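Local coordinates for apical membrane antigen AMA1 (Toxoplasma gondii ME49, PDB 4YIV), which is, here as a fragment, an essential microneme membrane protein that plays an important role in host-cell invasion as part of the moving junction complex, at residues N12-Q15 with E19-T22; Q70-R73 with R77-F80; I127-S130 with G134-A137. One frame throughout, in Å; residues are numbered along the deposited sequence.

Contact 1 of 3, residues N12-Q15 with E19-T22; sequences NPFQ and EMKT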
loop_
_atom_site.group_PDB
_atom_site.type_symbol
_atom_site.label_atom_id
_atom_site.label_comp_id
_atom_site.label_asym_id
_atom_site.label_seq_id
_atom_site.Cartn_x
_atom_site.Cartn_y
_atom_site.Cartn_z
ATOM N N ASN A 12 6.825 -28.286 -2.233
ATOM C CA ASN A 12 5.903 -27.162 -2.367
ATOM C C ASN A 12 5.741 -26.785 -3.833
ATOM O O ASN A 12 6.691 -26.294 -4.452
ATOM C CB ASN A 12 6.415 -25.959 -1.580
ATOM C CG ASN A 12 5.448 -24.777 -1.609
ATOM O OD1 ASN A 12 4.359 -24.839 -2.200
ATOM N ND2 ASN A 12 5.832 -23.706 -0.935
ATOM N N PRO A 13 4.543 -27.001 -4.395
ATOM C CA PRO A 13 4.383 -26.676 -5.819
ATOM C C PRO A 13 4.599 -25.190 -6.131
ATOM O O PRO A 13 5.053 -24.855 -7.228
ATOM C CB PRO A 13 2.938 -27.094 -6.115
ATOM C CG PRO A 13 2.257 -27.141 -4.789
ATOM C CD PRO A 13 3.305 -27.523 -3.797
ATOM N N PHE A 14 4.293 -24.324 -5.167
ATOM C CA PHE A 14 4.405 -22.877 -5.361
ATOM C C PHE A 14 5.826 -22.366 -5.287
ATOM O O PHE A 14 6.077 -21.188 -5.535
ATOM C CB PHE A 14 3.526 -22.150 -4.355
ATOM C CG PHE A 14 2.077 -22.486 -4.498
ATOM C CD1 PHE A 14 1.277 -21.777 -5.372
ATOM C CD2 PHE A 14 1.522 -23.525 -3.788
ATOM C CE1 PHE A 14 -0.044 -22.082 -5.517
ATOM C CE2 PHE A 14 0.189 -23.836 -3.924
ATOM C CZ PHE A 14 -0.596 -23.118 -4.788
ATOM N N GLN A 15 6.752 -23.255 -4.953
ATOM C CA GLN A 15 8.178 -22.952 -5.036
ATOM C C GLN A 15 8.844 -23.860 -6.075
ATOM O O GLN A 15 10.014 -23.681 -6.419
ATOM C CB GLN A 15 8.845 -23.112 -3.673
ATOM C CG GLN A 15 8.239 -22.227 -2.595
ATOM C CD GLN A 15 8.188 -20.743 -2.993
ATOM O OE1 GLN A 15 7.106 -20.131 -3.049
ATOM N NE2 GLN A 15 9.361 -20.160 -3.259
ATOM N N GLU A 19 7.798 -20.116 -12.588
ATOM C CA GLU A 19 6.610 -19.327 -12.910
ATOM C C GLU A 19 5.773 -19.123 -11.642
ATOM O O GLU A 19 5.293 -18.020 -11.343
ATOM C CB GLU A 19 5.782 -20.006 -14.006
ATOM C CG GLU A 19 4.802 -19.090 -14.736
ATOM C CD GLU A 19 4.838 -19.264 -16.268
ATOM O OE1 GLU A 19 5.944 -19.203 -16.853
ATOM O OE2 GLU A 19 3.764 -19.452 -16.891
ATOM N N MET A 20 5.623 -20.201 -10.887
ATOM C CA MET A 20 4.926 -20.149 -9.621
ATOM C C MET A 20 5.678 -19.301 -8.591
ATOM O O MET A 20 5.063 -18.474 -7.932
ATOM C CB MET A 20 4.721 -21.560 -9.091
ATOM C CG MET A 20 3.382 -21.754 -8.480
ATOM S SD MET A 20 2.126 -22.077 -9.677
ATOM C CE MET A 20 2.332 -23.844 -9.745
ATOM N N LYS A 21 6.986 -19.528 -8.446
ATOM C CA LYS A 21 7.847 -18.768 -7.538
ATOM C C LYS A 21 7.772 -17.273 -7.784
ATOM O O LYS A 21 7.620 -16.472 -6.860
ATOM C CB LYS A 21 9.308 -19.177 -7.707
ATOM C CG LYS A 21 9.916 -19.955 -6.582
ATOM C CD LYS A 21 11.408 -20.214 -6.847
ATOM C CE LYS A 21 12.103 -20.807 -5.625
ATOM N NZ LYS A 21 13.145 -21.814 -5.992
ATOM N N THR A 22 7.934 -16.910 -9.049
ATOM C CA THR A 22 7.920 -15.514 -9.455
ATOM C C THR A 22 6.599 -14.875 -9.051
ATOM O O THR A 22 6.575 -13.763 -8.543
ATOM C CB THR A 22 8.123 -15.375 -10.967
ATOM O OG1 THR A 22 9.412 -15.899 -11.326
ATOM C CG2 THR A 22 8.047 -13.926 -11.373
#
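Phe-14 and Met-20 form a Met-aromatic contact between a short, weakly bonded helical turn (13-16) and the helix 18-25 into which it leads, at the N-terminal end of the chain. This is the tight half of the contact. Met-20 CG lies 3.5 Å from Phe-14 CA and close to ring atom CD1, while SD stands 5.3 Å from the centroid of the Phe-14 ring, in an oblique position. Two bends in the methionine chain (chi2 82°, chi3 88°) curl it back so that CE comes within 3.8 Å of Pro-13 O. A flexible thioether suits this role, since it can bend past the Pro-13 carbonyl and still meet a ring. Phe-14 and Met-20 also reach strand 392-397, Phe-14 on Ser-395 and Met-20 on Ile-393, which buries them.

The other half is looser and faces solvent. There the aliphatic part of Lys-21 crosses Gln-15 at about a right angle, with CE 3.6 Å from Gln-15 O. Asn-12 caps the turn: its OD1 accepts from Phe-14 N at 3.0 Å, the N-H coming in from well above the plane of the Asn-12 amide carbonyl (61°).

Contact 2 of 3, residues Q70-R73 with R77-F80; sequences QPDR and RNNF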
loop_
_atom_site.group_PDB
_atom_site.type_symbol
_atom_site.label_atom_id
_atom_site.label_comp_id
_atom_site.label_asym_id
_atom_site.label_seq_id
_atom_site.Cartn_x
_atom_site.Cartn_y
_atom_site.Cartn_z
ATOM N N GLN A 70 -9.514 18.512 11.042
ATOM C CA GLN A 70 -9.677 19.952 11.125
ATOM C C GLN A 70 -11.104 20.245 11.593
ATOM O O GLN A 70 -11.970 19.385 11.475
ATOM C CB GLN A 70 -9.443 20.614 9.762
ATOM C CG GLN A 70 -7.950 20.568 9.287
ATOM C CD GLN A 70 -7.805 20.913 7.825
ATOM O OE1 GLN A 70 -8.710 20.661 7.035
ATOM N NE2 GLN A 70 -6.679 21.515 7.461
ATOM N N PRO A 71 -11.348 21.465 12.088
ATOM C CA PRO A 71 -12.713 21.909 12.395
ATOM C C PRO A 71 -13.621 21.727 11.196
ATOM O O PRO A 71 -13.178 21.975 10.066
ATOM C CB PRO A 71 -12.544 23.401 12.715
ATOM C CG PRO A 71 -11.142 23.528 13.186
ATOM C CD PRO A 71 -10.352 22.513 12.374
ATOM N N ASP A 72 -14.875 21.344 11.431
ATOM C CA ASP A 72 -15.827 21.136 10.335
ATOM C C ASP A 72 -16.545 22.413 9.968
ATOM O O ASP A 72 -17.739 22.572 10.245
ATOM C CB ASP A 72 -16.861 20.076 10.695
ATOM C CG ASP A 72 -16.262 18.694 10.826
ATOM O OD1 ASP A 72 -15.327 18.368 10.055
ATOM O OD2 ASP A 72 -16.728 17.933 11.705
ATOM N N ARG A 73 -15.815 23.317 9.335
ATOM C CA ARG A 73 -16.345 24.615 8.983
ATOM C C ARG A 73 -15.319 25.353 8.126
ATOM O O ARG A 73 -14.129 25.032 8.180
ATOM C CB ARG A 73 -16.646 25.409 10.245
ATOM C CG ARG A 73 -15.421 25.557 11.106
ATOM C CD ARG A 73 -15.618 26.562 12.184
ATOM N NE ARG A 73 -14.435 26.724 13.028
ATOM C CZ ARG A 73 -13.383 27.485 12.727
ATOM N NH1 ARG A 73 -13.321 28.147 11.562
ATOM N NH2 ARG A 73 -12.372 27.557 13.583
ATOM N N ARG A 77 -11.230 22.215 4.827
ATOM C CA ARG A 77 -11.766 21.265 3.856
ATOM C C ARG A 77 -11.594 19.793 4.239
ATOM O O ARG A 77 -12.217 18.941 3.628
ATOM C CB ARG A 77 -11.117 21.519 2.495
ATOM C CG ARG A 77 -11.481 22.891 1.907
ATOM C CD ARG A 77 -12.763 22.813 1.107
ATOM N NE ARG A 77 -12.953 24.016 0.302
ATOM C CZ ARG A 77 -12.186 24.365 -0.730
ATOM N NH1 ARG A 77 -11.161 23.601 -1.103
ATOM N NH2 ARG A 77 -12.444 25.485 -1.396
ATOM N N ASN A 78 -10.802 19.507 5.272
ATOM C CA ASN A 78 -10.478 18.137 5.675
ATOM C C ASN A 78 -10.114 17.238 4.492
ATOM O O ASN A 78 -10.616 16.122 4.344
ATOM C CB ASN A 78 -11.636 17.549 6.476
ATOM C CG ASN A 78 -11.578 17.983 7.931
ATOM O OD1 ASN A 78 -10.633 17.655 8.645
ATOM N ND2 ASN A 78 -12.547 18.784 8.356
ATOM N N ASN A 79 -9.246 17.772 3.646
ATOM C CA ASN A 79 -8.747 17.054 2.480
ATOM C C ASN A 79 -7.241 17.209 2.295
ATOM O O ASN A 79 -6.721 18.296 2.027
ATOM C CB ASN A 79 -9.511 17.565 1.255
ATOM C CG ASN A 79 -9.080 16.916 -0.054
ATOM O OD1 ASN A 79 -8.276 15.981 -0.100
ATOM N ND2 ASN A 79 -9.642 17.422 -1.142
ATOM N N PHE A 80 -6.526 16.095 2.403
ATOM C CA PHE A 80 -5.070 16.161 2.462
ATOM C C PHE A 80 -4.473 16.481 1.124
ATOM O O PHE A 80 -3.302 16.820 1.041
ATOM C CB PHE A 80 -4.505 14.850 3.021
ATOM C CG PHE A 80 -4.422 13.696 2.031
ATOM C CD1 PHE A 80 -5.551 13.141 1.430
ATOM C CD2 PHE A 80 -3.194 13.095 1.805
ATOM C CE1 PHE A 80 -5.432 12.060 0.572
ATOM C CE2 PHE A 80 -3.066 12.019 0.966
ATOM C CZ PHE A 80 -4.189 11.489 0.346
#
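Gln-70 N donates to Asn-78 OD1 at 2.8 Å, the shortest polar bond here, meeting a lone pair in the carbonyl plane. The same amide turns its other end to the same residue: Asn-78 ND2 gives a hydrogen to Gln-70 O at 3.2 Å, with the acceptor lying in the amide plane of Asn-78 although the donor stands well above the carbonyl plane of Gln-70. In the third bond the side-chain role passes to glutamine: Gln-70 OE1 accepts from Asn-78 N at 3.0 Å, nearly along the C=O axis. The extended Gln-70 chain carries OE1 past the Asn-78 side chain to reach that backbone N-H, and the two amide planes stay 63° apart.

Each side chain thus reads the other's backbone. Asparagine suits position 78, where the backbone has left-handed helical angles (phi 45°, psi 47°), which this residue tolerates well, and its short amide spans both polar atoms of one residue. Glutamine has the extra length to reach back. Its NE2 is held by Gly-99 O and Leu-97 O, while Asp-72, at the centre of an inverse gamma turn, directs OD1 to Lys-187 in a salt bridge. The chemistry implies that this irregular segment between strand 65-68 and helix 87-93 is probably held in shape by two side-chain amides that each bind the other residue's backbone, with Lys-187 and residues 97-99 fixing it to neighbouring parts of the chain.

Contact 3 of 3, residues I127-S130 with G134-A137; sequences IKAS and GRCA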
loop_
_atom_site.group_PDB
_atom_site.type_symbol
_atom_site.label_atom_id
_atom_site.label_comp_id
_atom_site.label_asym_id
_atom_site.label_seq_id
_atom_site.Cartn_x
_atom_site.Cartn_y
_atom_site.Cartn_z
ATOM N N ILE A 127 10.731 10.850 -18.973
ATOM C CA ILE A 127 9.992 9.916 -18.130
ATOM C C ILE A 127 9.883 8.545 -18.834
ATOM O O ILE A 127 9.200 8.399 -19.845
ATOM C CB ILE A 127 8.592 10.466 -17.831
ATOM C CG1 ILE A 127 8.711 11.828 -17.137
ATOM C CG2 ILE A 127 7.780 9.479 -17.014
ATOM C CD1 ILE A 127 9.218 11.763 -15.744
ATOM N N LYS A 128 10.553 7.544 -18.287
ATOM C CA LYS A 128 10.761 6.290 -18.975
ATOM C C LYS A 128 9.744 5.211 -18.572
ATOM O O LYS A 128 9.594 4.188 -19.246
ATOM C CB LYS A 128 12.201 5.821 -18.695
ATOM C CG LYS A 128 13.279 6.809 -19.221
ATOM C CD LYS A 128 13.305 6.858 -20.751
ATOM C CE LYS A 128 14.090 8.044 -21.319
ATOM N NZ LYS A 128 15.548 7.870 -21.248
ATOM N N ALA A 129 9.023 5.432 -17.482
ATOM C CA ALA A 129 8.086 4.426 -16.985
ATOM C C ALA A 129 7.052 4.058 -18.035
ATOM O O ALA A 129 6.619 4.901 -18.816
ATOM C CB ALA A 129 7.360 4.927 -15.726
ATOM N N SER A 130 6.643 2.803 -18.013
ATOM C CA SER A 130 5.681 2.273 -18.978
ATOM C C SER A 130 4.210 2.279 -18.550
ATOM O O SER A 130 3.359 1.820 -19.314
ATOM C CB SER A 130 6.087 0.842 -19.304
ATOM O OG SER A 130 5.614 -0.034 -18.301
ATOM N N GLY A 134 3.364 4.343 -12.727
ATOM C CA GLY A 134 4.808 4.461 -12.747
ATOM C C GLY A 134 5.342 5.815 -13.144
ATOM O O GLY A 134 6.371 6.230 -12.625
ATOM N N ARG A 135 4.665 6.506 -14.066
ATOM C CA ARG A 135 5.083 7.828 -14.500
ATOM C C ARG A 135 4.953 8.813 -13.345
ATOM O O ARG A 135 5.796 9.715 -13.165
ATOM C CB ARG A 135 4.241 8.313 -15.688
ATOM C CG ARG A 135 4.518 7.557 -16.995
ATOM C CD ARG A 135 3.728 8.120 -18.198
ATOM N NE ARG A 135 4.125 7.308 -19.350
ATOM C CZ ARG A 135 3.473 6.236 -19.791
ATOM N NH1 ARG A 135 2.298 5.870 -19.266
ATOM N NH2 ARG A 135 3.999 5.534 -20.802
ATOM N N CYS A 136 3.926 8.616 -12.537
ATOM C CA CYS A 136 3.736 9.502 -11.379
ATOM C C CYS A 136 4.858 9.257 -10.356
ATOM O O CYS A 136 5.505 10.197 -9.867
ATOM C CB CYS A 136 2.357 9.289 -10.774
ATOM S SG CYS A 136 2.001 10.277 -9.273
ATOM N N ALA A 137 5.081 7.999 -10.039
ATOM C CA ALA A 137 6.156 7.627 -9.120
ATOM C C ALA A 137 7.533 8.125 -9.595
ATOM O O ALA A 137 8.359 8.583 -8.794
ATOM C CB ALA A 137 6.165 6.135 -8.945
HETATM O O HOH W 1 6.441 9.186 -20.367
HETATM O O HOH W 2 6.988 6.681 -20.932
HETATM O O HOH W 3 0.841 3.351 -20.095
#
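Ala-129 and Gly-134 make the closest van der Waals touch: the alanine methyl CB sits 3.4 Å from the peptide carbonyl carbon Gly-134 C, against the first turn of helix 132-141. Both residues are small, as such an approach demands, and glycine brings the helix backbone up without a side chain in between. Beside them, Ile-127 CG2 lies 3.8 Å from Arg-135 CG, the two chains crossing obliquely. The branch that does the touching is set by chi1 of -58°, which puts CG2 anti to the backbone N and turns it to the arginine's aliphatic stem.

The polar contacts are of another kind. Ala-129 O lies over one face of the Arg-135 guanidinium, 3.3 Å from NH2, at an angle too poor for a hydrogen bond. Instead waters at the edge, in the guanidinium plane, relay to the loop. Water 1 bridges Arg-135 NE and Ile-127 O, 2.9 Å from the latter. Water 2 takes a hydrogen from NH2 and reaches both Ile-127 O and Ala-129 O, the latter at 2.8 Å. Water 3 joins NH1 to Ser-130 O at 3.0 Å. Arginine suits this place because its flat, many-donor end can serve several carbonyls through solvent while its stem packs on isoleucine.

Direct bonds to neighbours add to this. Asp-132 forms a salt bridge with Arg-135 NH1, Glu-138 accepts from the N-H groups of Lys-128 and Ala-129, and Ser-130 OG bonds to Asp-222.

On its far face the helix carries Cys-136, joined by a disulfide to Cys-168 in strand 167-170 and packed on strand 159-162. A helix laid on a five-stranded antiparallel sheet and bound to it by a disulfide is consistent with the PAN fold.

In the fold
The three contacts come in series along the chain, each closing a turn with three intervening residues, so none nests in or crosses another. Contact 1 closes first, folding the N-terminal helices together beside strands 322-326 and 392-397 and thereby joining early sequence to late. Contact 2 follows strand 65-68 and closes an irregular loop before helix 87-93; it lies on the opposite side of the chain's centre, about 48 Å from contact 1 between centres. Contact 3 comes last, folding the loop ahead of helix 132-141 back onto the helix's first turns; a disulfide ties that helix to the sheet containing strands 159-162 and 167-170. Its centre is about 32 Å from that of contact 2, and none touches another.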